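Local atomic coordinates of dipeptidase AC. Metallo peptidase. MEROPS family M19 (PDB entry 3LY0), a protein that probably hydrolyses dipeptides as a zinc-dependent metallodipeptidase, and here holds a phosphinate mimic of L-Ala-D-Ala at a pair of zinc ions. Residues Asp11-Phe16 with Val230-Asn235; Leu18-Asn23 with Leu104-Ala109. All blocks are in the same frame, centred on the assembly; numbering follows the deposited sequence.

Contact 1: Asp11-Phe16 with Val230-Asn235; sequences DGHNDF and VATHSN. With ZN (zinc ion), chain D; ZN (zinc ion), chain E; LY0 ((2R)-3-[(R)-[(1R)-1-aminoethyl](hydroxy)phosphoryl]-2-methylpropanoic acid), chain C.
The imidazoles of His13 and His233 lie face to face, their centroids 3.6 Å apart and their planes at 9°, with His233 CE1 over the centre of the His13 ring and His13 CG over that of the His233 ring. At the edge of the His13 ring a water lies in plane and accepts from ND1 of His13 at 2.8 Å. In the plane of the His233 ring its ND1 donates to Thr232 OG1, 2.8 Å away. Each ring thus has ND1 tied to an oxygen and NE2 turned to a different zinc ion. His13 NE2 stands 2.2 Å from one zinc, which both carboxylate oxygens of Asp15 also grip, and His233 NE2 stands 2.2 Å from the other. The water donates to Gly12 O and weakly to Thr232 OG1, linking the segments beside the stack. Held between its backbone N and carbonyl carbon (chi1 61°), Thr232 OG1 is also hydrogen-bonded to Asp209, while Thr232 CB packs on Gly12 O at 3.3 Å. A valine in place of Thr232 would probably leave ND1 of His233 without its acceptor and the imidazole less firmly fixed in its tilt against His13. Phosphinate oxygen O31 bridges the ions, Glu139 spans them with its carboxylate and His212 joins His233 on the second, forming the binuclear zinc site characteristic of M19 dipeptidases on a TIM-barrel scaffold.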
loop_
_atom_site.group_PDB
_atom_site.type_symbol
_atom_site.label_atom_id
_atom_site.label_comp_id
_atom_site.label_asym_id
_atom_site.label_seq_id
_atom_site.Cartn_x
_atom_site.Cartn_y
_atom_site.Cartn_z
ATOM N N ASP A 11 4.849 -7.825 -1.635
ATOM C CA ASP A 11 3.914 -7.035 -0.840
ATOM C C ASP A 11 3.421 -5.758 -1.509
ATOM O O ASP A 11 4.163 -5.075 -2.229
ATOM C CB ASP A 11 4.554 -6.657 0.487
ATOM C CG ASP A 11 3.595 -5.945 1.386
ATOM O OD1 ASP A 11 2.636 -6.598 1.848
ATOM O OD2 ASP A 11 3.790 -4.727 1.619
ATOM N N GLY A 12 2.178 -5.404 -1.205
ATOM C CA GLY A 12 1.498 -4.298 -1.867
ATOM C C GLY A 12 1.821 -2.887 -1.391
ATOM O O GLY A 12 1.549 -1.937 -2.118
ATOM N N HIS A 13 2.374 -2.725 -0.193
ATOM C CA HIS A 13 2.578 -1.379 0.344
ATOM C C HIS A 13 3.410 -1.338 1.612
ATOM O O HIS A 13 3.017 -1.920 2.621
ATOM C CB HIS A 13 1.229 -0.720 0.660
ATOM C CG HIS A 13 1.347 0.730 1.002
ATOM N ND1 HIS A 13 1.306 1.718 0.039
ATOM C CD2 HIS A 13 1.531 1.366 2.188
ATOM C CE1 HIS A 13 1.431 2.897 0.620
ATOM N NE2 HIS A 13 1.576 2.715 1.918
ATOM N N ASN A 14 4.531 -0.619 1.577
ATOM C CA ASN A 14 5.237 -0.329 2.823
ATOM C C ASN A 14 5.741 1.099 2.855
ATOM O O ASN A 14 5.915 1.721 1.806
ATOM C CB ASN A 14 6.387 -1.324 3.080
ATOM C CG ASN A 14 7.641 -0.990 2.295
ATOM O OD1 ASN A 14 8.328 -0.005 2.576
ATOM N ND2 ASN A 14 7.956 -1.822 1.309
ATOM N N ASP A 15 5.955 1.607 4.067
ATOM C CA ASP A 15 6.438 2.961 4.271
ATOM C C ASP A 15 7.843 3.009 4.864
ATOM O O ASP A 15 8.181 3.929 5.603
ATOM C CB ASP A 15 5.453 3.738 5.142
ATOM C CG ASP A 15 4.128 3.954 4.448
ATOM O OD1 ASP A 15 4.096 4.681 3.430
ATOM O OD2 ASP A 15 3.114 3.388 4.891
ATOM N N PHE A 16 8.671 2.026 4.524
ATOM C CA PHE A 16 10.051 2.049 4.981
ATOM C C PHE A 16 10.762 3.360 4.636
ATOM O O PHE A 16 11.577 3.841 5.415
ATOM C CB PHE A 16 10.830 0.872 4.404
ATOM C CG PHE A 16 12.259 0.827 4.845
ATOM C CD1 PHE A 16 13.268 1.153 3.960
ATOM C CD2 PHE A 16 12.583 0.490 6.150
ATOM C CE1 PHE A 16 14.594 1.121 4.356
ATOM C CE2 PHE A 16 13.899 0.463 6.562
ATOM C CZ PHE A 16 14.910 0.774 5.661
ATOM N N VAL A 230 -7.135 -1.444 -8.574
ATOM C CA VAL A 230 -6.247 -1.954 -7.544
ATOM C C VAL A 230 -6.361 -1.108 -6.294
ATOM O O VAL A 230 -6.344 0.115 -6.368
ATOM C CB VAL A 230 -4.781 -1.863 -8.005
ATOM C CG1 VAL A 230 -3.861 -2.367 -6.903
ATOM C CG2 VAL A 230 -4.559 -2.636 -9.303
ATOM N N ALA A 231 -6.477 -1.768 -5.145
ATOM C CA ALA A 231 -6.315 -1.109 -3.853
ATOM C C ALA A 231 -5.176 -1.848 -3.163
ATOM O O ALA A 231 -5.319 -3.023 -2.820
ATOM C CB ALA A 231 -7.594 -1.213 -3.047
ATOM N N THR A 232 -4.024 -1.198 -3.015
ATOM C CA THR A 232 -2.844 -1.919 -2.543
ATOM C C THR A 232 -2.889 -2.327 -1.076
ATOM O O THR A 232 -2.231 -3.290 -0.689
ATOM C CB THR A 232 -1.543 -1.119 -2.742
ATOM O OG1 THR A 232 -1.613 0.100 -1.993
ATOM C CG2 THR A 232 -1.263 -0.812 -4.226
ATOM N N HIS A 233 -3.640 -1.588 -0.255
ATOM C CA HIS A 233 -3.672 -1.866 1.177
ATOM C C HIS A 233 -5.018 -1.473 1.789
ATOM O O HIS A 233 -5.136 -0.473 2.505
ATOM C CB HIS A 233 -2.436 -1.283 1.920
ATOM C CG HIS A 233 -2.255 0.209 1.810
ATOM N ND1 HIS A 233 -2.111 0.870 0.605
ATOM C CD2 HIS A 233 -2.114 1.156 2.771
ATOM C CE1 HIS A 233 -1.936 2.158 0.828
ATOM N NE2 HIS A 233 -1.914 2.359 2.134
ATOM N N SER A 234 -6.029 -2.289 1.494
ATOM C CA SER A 234 -7.406 -2.031 1.940
ATOM C C SER A 234 -8.096 -3.350 2.226
ATOM O O SER A 234 -7.856 -4.340 1.530
ATOM C CB SER A 234 -8.198 -1.298 0.852
ATOM O OG SER A 234 -7.641 -0.032 0.565
ATOM N N ASN A 235 -8.979 -3.352 3.227
ATOM C CA ASN A 235 -9.667 -4.568 3.644
ATOM C C ASN A 235 -11.165 -4.521 3.383
ATOM O O ASN A 235 -11.638 -3.672 2.623
ATOM C CB ASN A 235 -9.328 -4.888 5.101
ATOM C CG ASN A 235 -7.830 -5.098 5.304
ATOM O OD1 ASN A 235 -7.110 -5.434 4.356
ATOM N ND2 ASN A 235 -7.348 -4.886 6.528
HETATM ZN ZN ZN D . 1.856 4.392 3.364
HETATM ZN ZN ZN E . -1.817 4.274 3.296
HETATM P P LY0 C . -0.389 4.835 5.603
HETATM C C1 LY0 C . 0.733 7.035 6.909
HETATM N N1 LY0 C . 1.769 6.218 4.810
HETATM C C2 LY0 C . 1.068 5.851 6.028
HETATM C C4 LY0 C . -1.060 4.024 7.109
HETATM C C5 LY0 C . -2.545 4.150 7.300
HETATM C C6 LY0 C . -3.325 3.840 6.051
HETATM C C7 LY0 C . -3.074 3.491 8.548
HETATM O O31 LY0 C . 0.103 3.831 4.588
HETATM O O32 LY0 C . -1.460 5.749 4.919
HETATM O O61 LY0 C . -4.636 4.184 5.992
HETATM O O62 LY0 C . -2.791 3.308 5.063
HETATM O O HOH W 1 1.598 0.770 -2.572
#

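Contact 2: Leu18-Asn23 with Leu104-Ala109; sequences LRLLRN and LWMERA
Leu20 reaches Met106 and Trp105 through a single methyl, CD1. That carbon lies 3.9 Å from Met106 SD, and Met106 CG is equally near, so the methyl rests against the side of the thioether chain. On the indole, CZ3 of Trp105 is 4.2 Å from the same Leu20 CD1, and the methyl approaches the ring obliquely. The touch is small and wholly apolar: 95 Å² is buried over both sides, and the nearest CA atoms, those of Leu20 and Met106, are 9.8 Å apart. Side chains alone therefore span the gap between the two helices.

Torsions set the reach. Leu20 carries CG opposite its carbonyl carbon, and chi2 of -174° extends CD1 toward the 104-109 segment. The thioether of Met106 bends at chi3 (58°), which swings its CE methyl aside while CG and SD face the leucine.

The indole is steadied from its own helix, where Ala109 CB sits 3.5 Å above one face, offset toward the rim, and Arg108 NH2 lies in plane at an edge. Helix 27-32 adds a second layer: Arg27 makes a cation-pi contact with Trp105, the Trp31 ring meets it with the planes at about 60°, and Trp31 NE1 hydrogen-bonds to Met106 O. Leu20 also packs on Arg27 and Ile30 of that helix and on His102 of helix 89-109, while Met106 touches Phe114. The contact thus joins helix 16-22 to helix 89-109 near its C-terminal end, with helix 27-32 packed against both and strand 114-116 lying next to Met106.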
loop_
_atom_site.group_PDB
_atom_site.type_symbol
_atom_site.label_atom_id
_atom_site.label_comp_id
_atom_site.label_asym_id
_atom_site.label_seq_id
_atom_site.Cartn_x
_atom_site.Cartn_y
_atom_site.Cartn_z
ATOM N N LEU A 18 9.773 6.274 4.781
ATOM C CA LEU A 18 9.507 7.312 5.762
ATOM C C LEU A 18 10.552 7.273 6.870
ATOM O O LEU A 18 10.921 8.304 7.439
ATOM C CB LEU A 18 8.090 7.163 6.332
ATOM C CG LEU A 18 7.585 8.273 7.253
ATOM C CD1 LEU A 18 7.403 9.576 6.499
ATOM C CD2 LEU A 18 6.266 7.832 7.885
ATOM N N ARG A 19 11.054 6.083 7.170
ATOM C CA ARG A 19 12.067 5.967 8.208
ATOM C C ARG A 19 13.392 6.562 7.773
ATOM O O ARG A 19 14.123 7.132 8.587
ATOM C CB ARG A 19 12.200 4.524 8.671
ATOM C CG ARG A 19 10.977 4.123 9.511
ATOM C CD ARG A 19 10.978 2.674 9.921
ATOM N NE ARG A 19 12.237 2.303 10.547
ATOM C CZ ARG A 19 12.765 1.092 10.469
ATOM N NH1 ARG A 19 12.131 0.131 9.803
ATOM N NH2 ARG A 19 13.929 0.848 11.050
ATOM N N LEU A 20 13.690 6.463 6.483
ATOM C CA LEU A 20 14.895 7.095 5.961
ATOM C C LEU A 20 14.726 8.609 5.887
ATOM O O LEU A 20 15.670 9.356 6.156
ATOM C CB LEU A 20 15.290 6.502 4.603
ATOM C CG LEU A 20 15.546 4.988 4.650
ATOM C CD1 LEU A 20 16.072 4.463 3.328
ATOM C CD2 LEU A 20 16.500 4.611 5.800
ATOM N N LEU A 21 13.525 9.059 5.536
ATOM C CA LEU A 21 13.214 10.489 5.530
ATOM C C LEU A 21 13.444 11.082 6.913
ATOM O O LEU A 21 13.973 12.190 7.043
ATOM C CB LEU A 21 11.757 10.735 5.115
ATOM C CG LEU A 21 11.350 12.212 4.971
ATOM C CD1 LEU A 21 12.030 12.857 3.774
ATOM C CD2 LEU A 21 9.831 12.375 4.882
ATOM N N ARG A 22 13.053 10.337 7.940
ATOM C CA ARG A 22 13.087 10.847 9.310
ATOM C C ARG A 22 14.466 10.801 9.963
ATOM O O ARG A 22 14.715 11.522 10.925
ATOM C CB ARG A 22 12.043 10.134 10.175
ATOM C CG ARG A 22 10.625 10.557 9.817
ATOM C CD ARG A 22 9.561 9.728 10.499
ATOM N NE ARG A 22 8.261 10.388 10.389
ATOM C CZ ARG A 22 7.134 9.936 10.928
ATOM N NH1 ARG A 22 7.134 8.808 11.623
ATOM N NH2 ARG A 22 6.004 10.622 10.777
ATOM N N ASN A 23 15.360 9.970 9.440
ATOM C CA ASN A 23 16.720 9.884 9.981
ATOM C C ASN A 23 17.732 9.569 8.881
ATOM O O ASN A 23 18.346 8.505 8.880
ATOM C CB ASN A 23 16.799 8.841 11.101
ATOM C CG ASN A 23 18.107 8.910 11.884
ATOM O OD1 ASN A 23 19.017 9.677 11.552
ATOM N ND2 ASN A 23 18.207 8.096 12.931
ATOM N N LEU A 104 16.621 4.976 -4.467
ATOM C CA LEU A 104 17.727 4.677 -5.374
ATOM C C LEU A 104 18.990 4.389 -4.576
ATOM O O LEU A 104 19.761 3.472 -4.916
ATOM C CB LEU A 104 17.981 5.805 -6.378
ATOM C CG LEU A 104 16.960 5.993 -7.496
ATOM C CD1 LEU A 104 17.518 6.933 -8.556
ATOM C CD2 LEU A 104 16.563 4.664 -8.112
ATOM N N TRP A 105 19.214 5.173 -3.529
ATOM C CA TRP A 105 20.343 4.919 -2.642
ATOM C C TRP A 105 20.315 3.497 -2.065
ATOM O O TRP A 105 21.351 2.844 -1.990
ATOM C CB TRP A 105 20.434 5.960 -1.520
ATOM C CG TRP A 105 21.414 5.522 -0.504
ATOM C CD1 TRP A 105 22.766 5.692 -0.549
ATOM C CD2 TRP A 105 21.141 4.763 0.679
ATOM N NE1 TRP A 105 23.350 5.104 0.547
ATOM C CE2 TRP A 105 22.373 4.528 1.317
ATOM C CE3 TRP A 105 19.969 4.273 1.271
ATOM C CZ2 TRP A 105 22.475 3.822 2.517
ATOM C CZ3 TRP A 105 20.068 3.572 2.468
ATOM C CH2 TRP A 105 21.313 3.351 3.075
ATOM N N MET A 106 19.137 3.019 -1.656
ATOM C CA MET A 106 19.018 1.669 -1.096
ATOM C C MET A 106 19.586 0.622 -2.053
ATOM O O MET A 106 20.254 -0.335 -1.644
ATOM C CB MET A 106 17.551 1.329 -0.778
ATOM C CG MET A 106 16.969 2.014 0.448
ATOM S SD MET A 106 15.128 1.904 0.565
ATOM C CE MET A 106 14.863 0.103 0.572
ATOM N N GLU A 107 19.301 0.799 -3.332
ATOM C CA GLU A 107 19.792 -0.105 -4.360
ATOM C C GLU A 107 21.310 0.013 -4.537
ATOM O O GLU A 107 22.001 -0.997 -4.676
ATOM C CB GLU A 107 19.051 0.190 -5.661
ATOM C CG GLU A 107 19.411 -0.675 -6.844
ATOM C CD GLU A 107 18.541 -0.335 -8.038
ATOM O OE1 GLU A 107 18.325 0.876 -8.277
ATOM O OE2 GLU A 107 18.064 -1.254 -8.724
ATOM N N ARG A 108 21.836 1.231 -4.531
ATOM C CA ARG A 108 23.285 1.398 -4.621
ATOM C C ARG A 108 23.966 0.729 -3.441
ATOM O O ARG A 108 24.927 -0.020 -3.611
ATOM C CB ARG A 108 23.665 2.876 -4.689
ATOM C CG ARG A 108 23.147 3.550 -5.951
ATOM C CD ARG A 108 23.829 4.889 -6.237
ATOM N NE ARG A 108 23.696 5.851 -5.147
ATOM C CZ ARG A 108 22.627 6.614 -4.951
ATOM N NH1 ARG A 108 21.598 6.532 -5.788
ATOM N NH2 ARG A 108 22.593 7.464 -3.935
ATOM N N ALA A 109 23.450 0.987 -2.244
ATOM C CA ALA A 109 24.080 0.540 -1.000
ATOM C C ALA A 109 24.023 -0.971 -0.790
ATOM O O ALA A 109 24.883 -1.548 -0.112
ATOM C CB ALA A 109 23.439 1.250 0.195
#

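In the fold
Contact 1 lies about 2 Å from the centre of the chain and contact 2 about 18 Å from it, their centres 19 Å apart. Along the chain the order is 11-16, 18-23, 104-109, 230-235, all within the one M19 family domain of the TIM-barrel clan. Strand 13-14 runs almost directly into helix 16-22, and Phe16 CD1 packs 3.9 Å from Met106 CE, giving a direct apolar link. One short run of chain thus serves two layers: His13 on the strand and Asp15 just after it bind zinc, and the helix that follows packs on outer helix 89-109. Contact 2 itself stays clear of the site, with the Leu20 side chain about 14 Å from the inhibitor.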